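Local coordinates for cellulase (Xanthomonas axonopodis pv. citri, PDB 5HOS), which probably hydrolyses internal beta-1,4-glucosidic bonds of cellulose and related glucans, as an endo-beta-1,4-glucanase of glycoside hydrolase family 5, at residues 133-136 / 137-141; 275-278 / 279-282; 308-311 / 312-316. All coordinates share one frame; numbering follows the deposited sequence.

Contact 1. Residues 133-136 / 137-141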
ATOM      1  N   SER A 133       2.481   6.587 -21.108  1.00 23.10           N
ATOM      2  CA  SER A 133       3.358   5.554 -21.663  1.00 22.52           C
ATOM      3  C   SER A 133       4.555   5.225 -20.767  1.00 19.73           C
ATOM      4  O   SER A 133       4.963   4.078 -20.687  1.00 20.90           O
ATOM      5  CB  SER A 133       3.857   5.961 -23.064  1.00 22.35           C
ATOM      6  OG  SER A 133       4.676   7.122 -23.003  1.00 24.48           O
ATOM      7  N   THR A 134       5.118   6.231 -20.103  1.00 18.15           N
ATOM      8  CA  THR A 134       6.227   6.009 -19.187  1.00 19.21           C
ATOM      9  C   THR A 134       5.830   5.135 -17.983  1.00 19.03           C
ATOM     10  O   THR A 134       6.577   4.240 -17.577  1.00 18.83           O
ATOM     11  CB  THR A 134       6.816   7.354 -18.732  1.00 18.65           C
ATOM     12  OG1 THR A 134       7.406   7.994 -19.873  1.00 21.23           O
ATOM     13  CG2 THR A 134       7.879   7.175 -17.655  1.00 20.89           C
ATOM     14  N   PHE A 135       4.650   5.397 -17.436  1.00 18.43           N
ATOM     15  CA  PHE A 135       4.103   4.612 -16.339  1.00 18.57           C
ATOM     16  C   PHE A 135       3.744   3.202 -16.807  1.00 19.23           C
ATOM     17  O   PHE A 135       4.053   2.211 -16.116  1.00 18.13           O
ATOM     18  CB  PHE A 135       2.893   5.350 -15.745  1.00 18.39           C
ATOM     19  CG  PHE A 135       2.324   4.726 -14.492  1.00 18.16           C
ATOM     20  CD1 PHE A 135       3.150   4.327 -13.432  1.00 16.78           C
ATOM     21  CD2 PHE A 135       0.953   4.591 -14.348  1.00 18.38           C
ATOM     22  CE1 PHE A 135       2.616   3.785 -12.280  1.00 16.86           C
ATOM     23  CE2 PHE A 135       0.412   4.045 -13.193  1.00 18.33           C
ATOM     24  CZ  PHE A 135       1.243   3.638 -12.164  1.00 18.62           C
ATOM     25  N   ASN A 136       3.126   3.109 -17.983  1.00 19.11           N
ATOM     26  CA  ASN A 136       2.807   1.815 -18.589  1.00 19.84           C
ATOM     27  C   ASN A 136       4.032   0.911 -18.717  1.00 19.09           C
ATOM     28  O   ASN A 136       3.952  -0.289 -18.456  1.00 20.02           O
ATOM     29  CB  ASN A 136       2.206   1.982 -19.989  1.00 20.05           C
ATOM     30  CG  ASN A 136       0.782   2.508 -19.980  1.00 21.79           C
ATOM     31  OD1 ASN A 136       0.110   2.560 -18.950  1.00 21.34           O
ATOM     32  ND2 ASN A 136       0.309   2.899 -21.160  1.00 23.98           N
ATOM     33  N   ASP A 137       5.161   1.487 -19.132  1.00 18.87           N
ATOM     34  CA  ASP A 137       6.363   0.692 -19.356  1.00 19.52           C
ATOM     35  C   ASP A 137       6.907   0.097 -18.060  1.00 19.02           C
ATOM     36  O   ASP A 137       7.333  -1.049 -18.055  1.00 20.15           O
ATOM     37  CB  ASP A 137       7.450   1.496 -20.048  1.00 19.77           C
ATOM     38  CG  ASP A 137       8.632   0.648 -20.406  1.00 21.09           C
ATOM     39  OD1 ASP A 137       8.511  -0.151 -21.357  1.00 23.48           O
ATOM     40  OD2 ASP A 137       9.662   0.741 -19.703  1.00 21.97           O
ATOM     41  N   LEU A 138       6.900   0.873 -16.970  1.00 16.12           N
ATOM     42  CA  LEU A 138       7.266   0.316 -15.654  1.00 18.34           C
ATOM     43  C   LEU A 138       6.442  -0.929 -15.351  1.00 17.93           C
ATOM     44  O   LEU A 138       6.994  -1.986 -15.035  1.00 17.14           O
ATOM     45  CB  LEU A 138       7.054   1.332 -14.525  1.00 19.36           C
ATOM     46  CG  LEU A 138       7.204   0.809 -13.084  1.00 20.68           C
ATOM     47  CD1 LEU A 138       8.628   0.379 -12.793  1.00 21.79           C
ATOM     48  CD2 LEU A 138       6.739   1.839 -12.068  1.00 19.90           C
ATOM     49  N   TRP A 139       5.122  -0.786 -15.429  1.00 16.82           N
ATOM     50  CA  TRP A 139       4.220  -1.879 -15.049  1.00 16.48           C
ATOM     51  C   TRP A 139       4.237  -3.060 -16.013  1.00 17.22           C
ATOM     52  O   TRP A 139       4.029  -4.186 -15.576  1.00 16.22           O
ATOM     53  CB  TRP A 139       2.800  -1.385 -14.727  1.00 16.69           C
ATOM     54  CG  TRP A 139       2.747  -0.946 -13.294  1.00 15.87           C
ATOM     55  CD1 TRP A 139       2.564   0.316 -12.822  1.00 16.04           C
ATOM     56  CD2 TRP A 139       2.988  -1.775 -12.152  1.00 15.42           C
ATOM     57  NE1 TRP A 139       2.645   0.325 -11.456  1.00 16.31           N
ATOM     58  CE2 TRP A 139       2.913  -0.946 -11.014  1.00 16.25           C
ATOM     59  CE3 TRP A 139       3.257  -3.139 -11.979  1.00 15.90           C
ATOM     60  CZ2 TRP A 139       3.070  -1.443  -9.710  1.00 16.48           C
ATOM     61  CZ3 TRP A 139       3.422  -3.637 -10.681  1.00 16.22           C
ATOM     62  CH2 TRP A 139       3.332  -2.786  -9.563  1.00 16.65           C
ATOM     63  N   ARG A 140       4.497  -2.812 -17.297  0.60 17.42           N
ATOM     64  CA  ARG A 140       4.729  -3.905 -18.247  0.60 18.64           C
ATOM     65  C   ARG A 140       5.908  -4.760 -17.785  0.60 17.79           C
ATOM     66  O   ARG A 140       5.802  -5.987 -17.700  0.60 17.11           O
ATOM     67  CB  ARG A 140       5.007  -3.368 -19.658  0.60 19.96           C
ATOM     68  CG  ARG A 140       5.094  -4.450 -20.731  0.60 23.00           C
ATOM     69  CD  ARG A 140       5.420  -3.882 -22.105  0.60 26.25           C
ATOM     70  NE  ARG A 140       6.650  -3.089 -22.091  0.60 29.68           N
ATOM     71  CZ  ARG A 140       7.896  -3.572 -22.106  0.60 28.89           C
ATOM     72  NH1 ARG A 140       8.140  -4.883 -22.144  0.60 36.43           N
ATOM     73  NH2 ARG A 140       8.918  -2.727 -22.085  0.60 23.03           N
ATOM     74  N   ARG A 141       7.018  -4.097 -17.472  1.00 17.17           N
ATOM     75  CA  ARG A 141       8.247  -4.777 -17.052  1.00 18.70           C
ATOM     76  C   ARG A 141       8.104  -5.482 -15.708  1.00 17.22           C
ATOM     77  O   ARG A 141       8.595  -6.585 -15.550  1.00 16.43           O
ATOM     78  CB  ARG A 141       9.420  -3.796 -17.022  1.00 18.40           C
ATOM     79  CG  ARG A 141       9.791  -3.269 -18.404  1.00 20.30           C
ATOM     80  CD  ARG A 141      10.894  -2.235 -18.312  1.00 21.81           C
ATOM     81  NE  ARG A 141      11.240  -1.621 -19.600  1.00 22.86           N
ATOM     82  CZ  ARG A 141      12.061  -2.139 -20.516  1.00 24.37           C
ATOM     83  NH1 ARG A 141      12.650  -3.321 -20.347  1.00 25.88           N
ATOM     84  NH2 ARG A 141      12.292  -1.456 -21.632  1.00 27.58           N
TER

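Contact 2. Residues 275-278 / 279-282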
ATOM      1  N   GLY A 275      -1.454   5.439  17.362  1.00 27.42           N
ATOM      2  CA  GLY A 275      -0.472   5.479  18.427  1.00 27.20           C
ATOM      3  C   GLY A 275      -0.901   4.623  19.600  1.00 28.22           C
ATOM      4  O   GLY A 275      -1.994   4.049  19.604  1.00 28.48           O
ATOM      5  N   ASN A 276      -0.025   4.548  20.597  1.00 28.23           N
ATOM      6  CA  ASN A 276      -0.274   3.746  21.777  1.00 26.73           C
ATOM      7  C   ASN A 276      -1.019   4.554  22.842  1.00 27.22           C
ATOM      8  O   ASN A 276      -0.414   5.059  23.783  1.00 29.77           O
ATOM      9  CB  ASN A 276       1.039   3.193  22.331  1.00 28.28           C
ATOM     10  CG  ASN A 276       0.816   2.273  23.508  1.00 28.75           C
ATOM     11  OD1 ASN A 276      -0.166   1.542  23.544  1.00 31.49           O
ATOM     12  ND2 ASN A 276       1.714   2.312  24.485  1.00 29.50           N
ATOM     13  N   THR A 277      -2.331   4.680  22.661  1.00 29.38           N
ATOM     14  CA  THR A 277      -3.216   5.353  23.629  1.00 29.17           C
ATOM     15  C   THR A 277      -4.485   4.531  23.800  1.00 29.24           C
ATOM     16  O   THR A 277      -4.841   3.734  22.928  1.00 29.25           O
ATOM     17  CB  THR A 277      -3.608   6.793  23.202  1.00 31.13           C
ATOM     18  OG1 THR A 277      -4.538   6.758  22.108  1.00 33.02           O
ATOM     19  CG2 THR A 277      -2.391   7.619  22.808  1.00 33.22           C
ATOM     20  N   VAL A 278      -5.174   4.753  24.916  1.00 29.56           N
ATOM     21  CA  VAL A 278      -6.394   4.011  25.241  1.00 30.39           C
ATOM     22  C   VAL A 278      -7.464   4.225  24.166  1.00 30.13           C
ATOM     23  O   VAL A 278      -8.104   3.266  23.721  1.00 31.31           O
ATOM     24  CB  VAL A 278      -6.949   4.403  26.637  1.00 31.87           C
ATOM     25  CG1 VAL A 278      -8.314   3.773  26.878  1.00 34.65           C
ATOM     26  CG2 VAL A 278      -5.983   3.964  27.734  1.00 30.84           C
ATOM     27  N   THR A 279      -7.651   5.478  23.756  1.00 27.11           N
ATOM     28  CA  THR A 279      -8.630   5.811  22.712  1.00 29.08           C
ATOM     29  C   THR A 279      -8.256   5.198  21.363  1.00 27.93           C
ATOM     30  O   THR A 279      -9.112   4.626  20.689  1.00 28.17           O
ATOM     31  CB  THR A 279      -8.812   7.339  22.580  1.00 26.07           C
ATOM     32  OG1 THR A 279      -9.182   7.862  23.846  1.00 30.63           O
ATOM     33  CG2 THR A 279      -9.901   7.687  21.558  1.00 32.34           C
ATOM     34  N   CYS A 280      -6.984   5.307  20.981  1.00 27.91           N
ATOM     35  CA  CYS A 280      -6.501   4.677  19.747  1.00 28.37           C
ATOM     36  C   CYS A 280      -6.739   3.164  19.739  1.00 27.29           C
ATOM     37  O   CYS A 280      -7.141   2.600  18.714  1.00 27.10           O
ATOM     38  CB  CYS A 280      -5.015   4.977  19.517  1.00 31.76           C
ATOM     39  SG  CYS A 280      -4.645   6.638  18.891  1.00 31.67           S
ATOM     40  N   ASN A 281      -6.508   2.512  20.878  1.00 27.82           N
ATOM     41  CA  ASN A 281      -6.725   1.068  20.978  1.00 29.62           C
ATOM     42  C   ASN A 281      -8.175   0.670  20.710  1.00 26.67           C
ATOM     43  O   ASN A 281      -8.428  -0.291  19.985  1.00 27.20           O
ATOM     44  CB  ASN A 281      -6.241   0.535  22.331  1.00 31.70           C
ATOM     45  CG  ASN A 281      -4.721   0.591  22.473  1.00 32.88           C
ATOM     46  OD1 ASN A 281      -3.992   0.761  21.491  1.00 31.19           O
ATOM     47  ND2 ASN A 281      -4.239   0.448  23.705  1.00 33.00           N
ATOM     48  N   LEU A 282      -9.122   1.422  21.272  1.00 25.85           N
ATOM     49  CA  LEU A 282     -10.546   1.208  20.982  1.00 26.17           C
ATOM     50  C   LEU A 282     -10.866   1.440  19.509  1.00 25.92           C
ATOM     51  O   LEU A 282     -11.560   0.629  18.890  1.00 26.53           O
ATOM     52  CB  LEU A 282     -11.430   2.118  21.839  1.00 26.55           C
ATOM     53  CG  LEU A 282     -11.478   1.780  23.333  1.00 29.53           C
ATOM     54  CD1 LEU A 282     -12.092   2.926  24.124  1.00 31.25           C
ATOM     55  CD2 LEU A 282     -12.247   0.485  23.580  1.00 31.45           C
TER
HETATM   56  O   HOH W   1      -3.379   1.750  18.885  1.00 25.64           O
HETATM   57  O   HOH W   2      -1.345  -0.105  21.752  1.00 31.47           O
HETATM   58  O   HOH W   3      -1.967   0.613  25.521  1.00 39.83           O

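Contact 3. Residues 308-311 / 312-316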
ATOM      1  N   ALA A 308      13.403  -1.713  10.076  1.00 31.58           N
ATOM      2  CA  ALA A 308      14.488  -1.648  11.055  1.00 30.41           C
ATOM      3  C   ALA A 308      15.003  -0.236  11.371  1.00 30.65           C
ATOM      4  O   ALA A 308      15.670  -0.052  12.397  1.00 30.31           O
ATOM      5  CB  ALA A 308      15.645  -2.539  10.603  1.00 33.36           C
ATOM      6  N   TRP A 309      14.713   0.749  10.515  1.00 34.15           N
ATOM      7  CA  TRP A 309      15.304   2.093  10.654  1.00 35.88           C
ATOM      8  C   TRP A 309      14.374   3.195  11.178  1.00 35.43           C
ATOM      9  O   TRP A 309      14.758   4.367  11.171  1.00 40.53           O
ATOM     10  CB  TRP A 309      15.956   2.520   9.325  1.00 35.81           C
ATOM     11  CG  TRP A 309      17.244   1.778   8.977  1.00 36.28           C
ATOM     12  CD1 TRP A 309      17.897   0.835   9.731  1.00 35.93           C
ATOM     13  CD2 TRP A 309      18.042   1.965   7.800  1.00 35.24           C
ATOM     14  NE1 TRP A 309      19.033   0.413   9.083  1.00 37.11           N
ATOM     15  CE2 TRP A 309      19.153   1.095   7.900  1.00 37.21           C
ATOM     16  CE3 TRP A 309      17.923   2.781   6.670  1.00 35.40           C
ATOM     17  CZ2 TRP A 309      20.135   1.012   6.903  1.00 37.88           C
ATOM     18  CZ3 TRP A 309      18.903   2.708   5.680  1.00 34.61           C
ATOM     19  CH2 TRP A 309      19.995   1.827   5.805  1.00 36.53           C
ATOM     20  N   TRP A 310      13.181   2.841  11.664  1.00 33.17           N
ATOM     21  CA  TRP A 310      12.297   3.836  12.285  1.00 33.22           C
ATOM     22  C   TRP A 310      12.927   4.333  13.581  1.00 35.67           C
ATOM     23  O   TRP A 310      13.554   3.561  14.309  1.00 36.97           O
ATOM     24  CB  TRP A 310      10.896   3.273  12.596  1.00 34.30           C
ATOM     25  CG  TRP A 310      10.004   3.116  11.404  1.00 30.91           C
ATOM     26  CD1 TRP A 310       9.571   1.944  10.857  1.00 30.75           C
ATOM     27  CD2 TRP A 310       9.413   4.166  10.621  1.00 31.77           C
ATOM     28  NE1 TRP A 310       8.755   2.192   9.782  1.00 31.02           N
ATOM     29  CE2 TRP A 310       8.641   3.547   9.612  1.00 30.50           C
ATOM     30  CE3 TRP A 310       9.464   5.568  10.671  1.00 33.74           C
ATOM     31  CZ2 TRP A 310       7.926   4.280   8.654  1.00 31.52           C
ATOM     32  CZ3 TRP A 310       8.749   6.300   9.714  1.00 32.09           C
ATOM     33  CH2 TRP A 310       7.992   5.650   8.721  1.00 31.20           C
ATOM     34  N   SER A 311      12.743   5.618  13.863  1.00 40.79           N
ATOM     35  CA  SER A 311      13.218   6.206  15.111  1.00 42.90           C
ATOM     36  C   SER A 311      12.370   5.704  16.283  1.00 49.37           C
ATOM     37  O   SER A 311      11.255   5.187  16.093  1.00 45.69           O
ATOM     38  CB  SER A 311      13.191   7.734  15.037  1.00 45.65           C
ATOM     39  OG  SER A 311      11.866   8.236  15.057  1.00 49.26           O
ATOM     40  N   GLY A 312      12.914   5.855  17.489  1.00 53.52           N
ATOM     41  CA  GLY A 312      12.236   5.436  18.717  1.00 52.67           C
ATOM     42  C   GLY A 312      10.962   6.205  19.025  1.00 51.67           C
ATOM     43  O   GLY A 312      10.057   5.673  19.666  1.00 52.32           O
ATOM     44  N   ALA A 313      10.895   7.456  18.565  1.00 51.72           N
ATOM     45  CA  ALA A 313       9.721   8.302  18.767  1.00 51.79           C
ATOM     46  C   ALA A 313       8.593   8.034  17.770  1.00 44.32           C
ATOM     47  O   ALA A 313       7.493   8.546  17.963  1.00 39.68           O
ATOM     48  CB  ALA A 313      10.115   9.774  18.714  1.00 57.24           C
ATOM     49  N   TYR A 314       8.838   7.253  16.712  1.00 38.23           N
ATOM     50  CA  TYR A 314       7.803   7.060  15.698  1.00 32.77           C
ATOM     51  C   TYR A 314       6.589   6.311  16.282  1.00 31.19           C
ATOM     52  O   TYR A 314       6.709   5.138  16.643  1.00 31.41           O
ATOM     53  CB  TYR A 314       8.333   6.337  14.458  1.00 33.05           C
ATOM     54  CG  TYR A 314       7.360   6.433  13.312  1.00 32.49           C
ATOM     55  CD1 TYR A 314       7.012   7.676  12.781  1.00 33.31           C
ATOM     56  CD2 TYR A 314       6.765   5.292  12.770  1.00 33.83           C
ATOM     57  CE1 TYR A 314       6.097   7.782  11.742  1.00 33.58           C
ATOM     58  CE2 TYR A 314       5.858   5.383  11.724  1.00 33.80           C
ATOM     59  CZ  TYR A 314       5.524   6.629  11.216  1.00 32.85           C
ATOM     60  OH  TYR A 314       4.622   6.721  10.185  1.00 35.70           O
ATOM     61  N   PRO A 315       5.419   6.992  16.364  1.00 31.36           N
ATOM     62  CA  PRO A 315       4.292   6.423  17.125  1.00 30.95           C
ATOM     63  C   PRO A 315       3.653   5.163  16.549  1.00 28.41           C
ATOM     64  O   PRO A 315       3.019   4.415  17.301  1.00 30.33           O
ATOM     65  CB  PRO A 315       3.274   7.568  17.161  1.00 32.79           C
ATOM     66  CG  PRO A 315       3.571   8.387  15.958  1.00 23.92           C
ATOM     67  CD  PRO A 315       5.057   8.285  15.743  1.00 31.03           C
ATOM     68  N   PHE A 316       3.815   4.923  15.248  1.00 24.70           N
ATOM     69  CA  PHE A 316       3.179   3.767  14.601  1.00 23.05           C
ATOM     70  C   PHE A 316       4.113   2.580  14.414  1.00 21.92           C
ATOM     71  O   PHE A 316       3.712   1.574  13.823  1.00 22.84           O
ATOM     72  CB  PHE A 316       2.604   4.159  13.232  1.00 22.91           C
ATOM     73  CG  PHE A 316       1.717   5.377  13.247  1.00 23.81           C
ATOM     74  CD1 PHE A 316       0.805   5.595  14.271  1.00 25.10           C
ATOM     75  CD2 PHE A 316       1.771   6.292  12.203  1.00 26.99           C
ATOM     76  CE1 PHE A 316      -0.019   6.710  14.269  1.00 26.26           C
ATOM     77  CE2 PHE A 316       0.941   7.405  12.189  1.00 27.40           C
ATOM     78  CZ  PHE A 316       0.046   7.619  13.225  1.00 24.99           C
TER

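Contact 1. Residues 133-136 / 137-141
Phe135 and Trp139, one helical turn apart, point their side chains the same way and meet as an offset edge-to-face pair. The six-membered ring of Phe135 and the five-membered ring of Trp139 have centroids 5.0 Å apart and planes at 85°, close to perpendicular. The nearest approach is Phe135 CE1 to Trp139 CD1, 3.5 Å, with NE1 of Trp139 only slightly farther from that same carbon at 3.6 Å, which indicates that the pyrrole edge, not the benzo ring, does the touching. Phe135 extends its ring with CG anti to the backbone N (chi1 -173°), leaving it beside the next turn. The indole NE1 is spent elsewhere, on the carbonyl O of Leu156. Both segments belong to helix 132-145, which links strands 109-114 and 152-155 of the (beta/alpha)8 barrel; Trp139 touches Val114 and Phe154 of those strands, while Phe135 packs on Ser175 of helix 165-181. The backbone of Asn136 contributes a short rung, Arg140 N to Asn136 O at 2.8 Å, and its side chain leans on Ala174 and Thr178 of that neighbouring helix. The Asp137 amide donates to Ser133 O (N to O 3.0 Å), and its carboxylate turns to two arginines. The firmer bond is Arg141 NE to Asp137 OD2, 2.8 Å, on the syn side and somewhat out of the carboxylate plane. In one of its two modelled conformers Arg140 NH2 reaches Asp137 OD1 at 2.7 Å, also syn, a bond that is doubtful as a permanent feature. Gln81 NE2 also donates to OD2, so two donors hold that oxygen.

Contact 2. Residues 275-278 / 279-282
Thr277 and Asn281 are joined by the first backbone rung of a helix, Asn281 N to Thr277 O at 2.9 Å, and the next, Leu282 N to Val278 O at 3.2 Å, follows directly. Thr277 is the N-cap of helix 278-293, the helix that follows strand 267-273 in the (beta/alpha)8 barrel. Its hydroxyl oxygen accepts from Cys280 N (Thr277 OG1 to Cys280 N 3.1 Å, 158° at the hydrogen), satisfying an amide of the first turn that has no earlier helical carbonyl to use. A chi1 of 72° puts OG1 between the backbone N and the carbonyl carbon, facing this amide. The same oxygen lies against the Cys280 side chain, whose CB also rests close to Gly275 O. Cys280 SG, placed beside its own backbone N (chi1 -77°), forms the disulfide with Cys243, which ties the helix start to the loop between strand 224-231 and helix 248-262. Before the cap, Asn276 is the centre of an inverse gamma turn, closed by a weak bond from Thr277 N to Gly275 O. The Asn276 amide lies on the side of the helix where Asn281 stands, but the two side chains meet through water, since Asn276 OD1 and Asn281 ND2 are 4.2 Å apart. One water donates to OD1 of both asparagines; another donates to Asn276 OD1 and accepts from Asn281 ND2. Thr277 O stands over the face of the Asn281 amide, 3.2 Å from CG, a position from which neither OD1 nor ND2 bonds to it. A third water joins the turn to the helix, donating to Gly275 O at 2.8 Å and to Asn281 OD1 at 2.9 Å.

Contact 3. Residues 308-311 / 312-316
Trp310 and Tyr314 form an offset aromatic stack across a type I beta turn, a surface contact in the long loop that follows strand 298-306, the last strand of the (beta/alpha)8 barrel, and precedes helix 330-341. The near-parallel planes (6°) of the six-membered ring of Trp310 and the Tyr314 ring, and the 3.8 Å between their centroids, mark a parallel-displaced stack. The offset leaves Trp310 CZ3 over the centre of the phenol ring, while Tyr314 CD2 lies over the indole toward its rim, 3.4 Å from Trp310 CE3. The turn runs from Ser311 to Tyr314 and is closed by Tyr314 N to Ser311 O at 3.2 Å. That donor stands well above the carbonyl plane, 65° out of it, and so is not on a lone pair. With CG anti to the backbone N (chi1 -167°), Tyr314 carries its ring back across the turn to Trp310. The pair is set in a larger aromatic group: Trp304 meets Trp310 at a steep angle and gives a weak bond from NE1 to Tyr314 OH. Trp310 also touches Ser35, in the loop after the first strand, at the carboxyl-terminal end of the barrel strands, the end that holds the catalytic site in this family. Its indole NE1 makes a weak bond to Ala306 O, and at the far end of the stack Tyr314 OH lies 3.8 Å from Trp310 CH2.

How the contacts relate
Contacts 2 and 3 are neighbours, their centres about 17 Å apart, and they touch where Gly275 N packs on Phe316 CE1 at 3.6 Å. Contact 1 lies across the barrel, about 41 Å between centres from contact 2 and about 33 Å from contact 3. It is internal to one helix, and half of its touching residues are buried. Contact 2, joining a loop to a helix start, is also partly buried: Gly275 and Cys280 are buried, the rest partly exposed or exposed. Contact 3 lies wholly within a surface loop. The chemistry follows: aromatic inner side and charged outer network in contact 1, capping, water bridges and a disulfide cysteine in contact 2, ring stacking in contact 3.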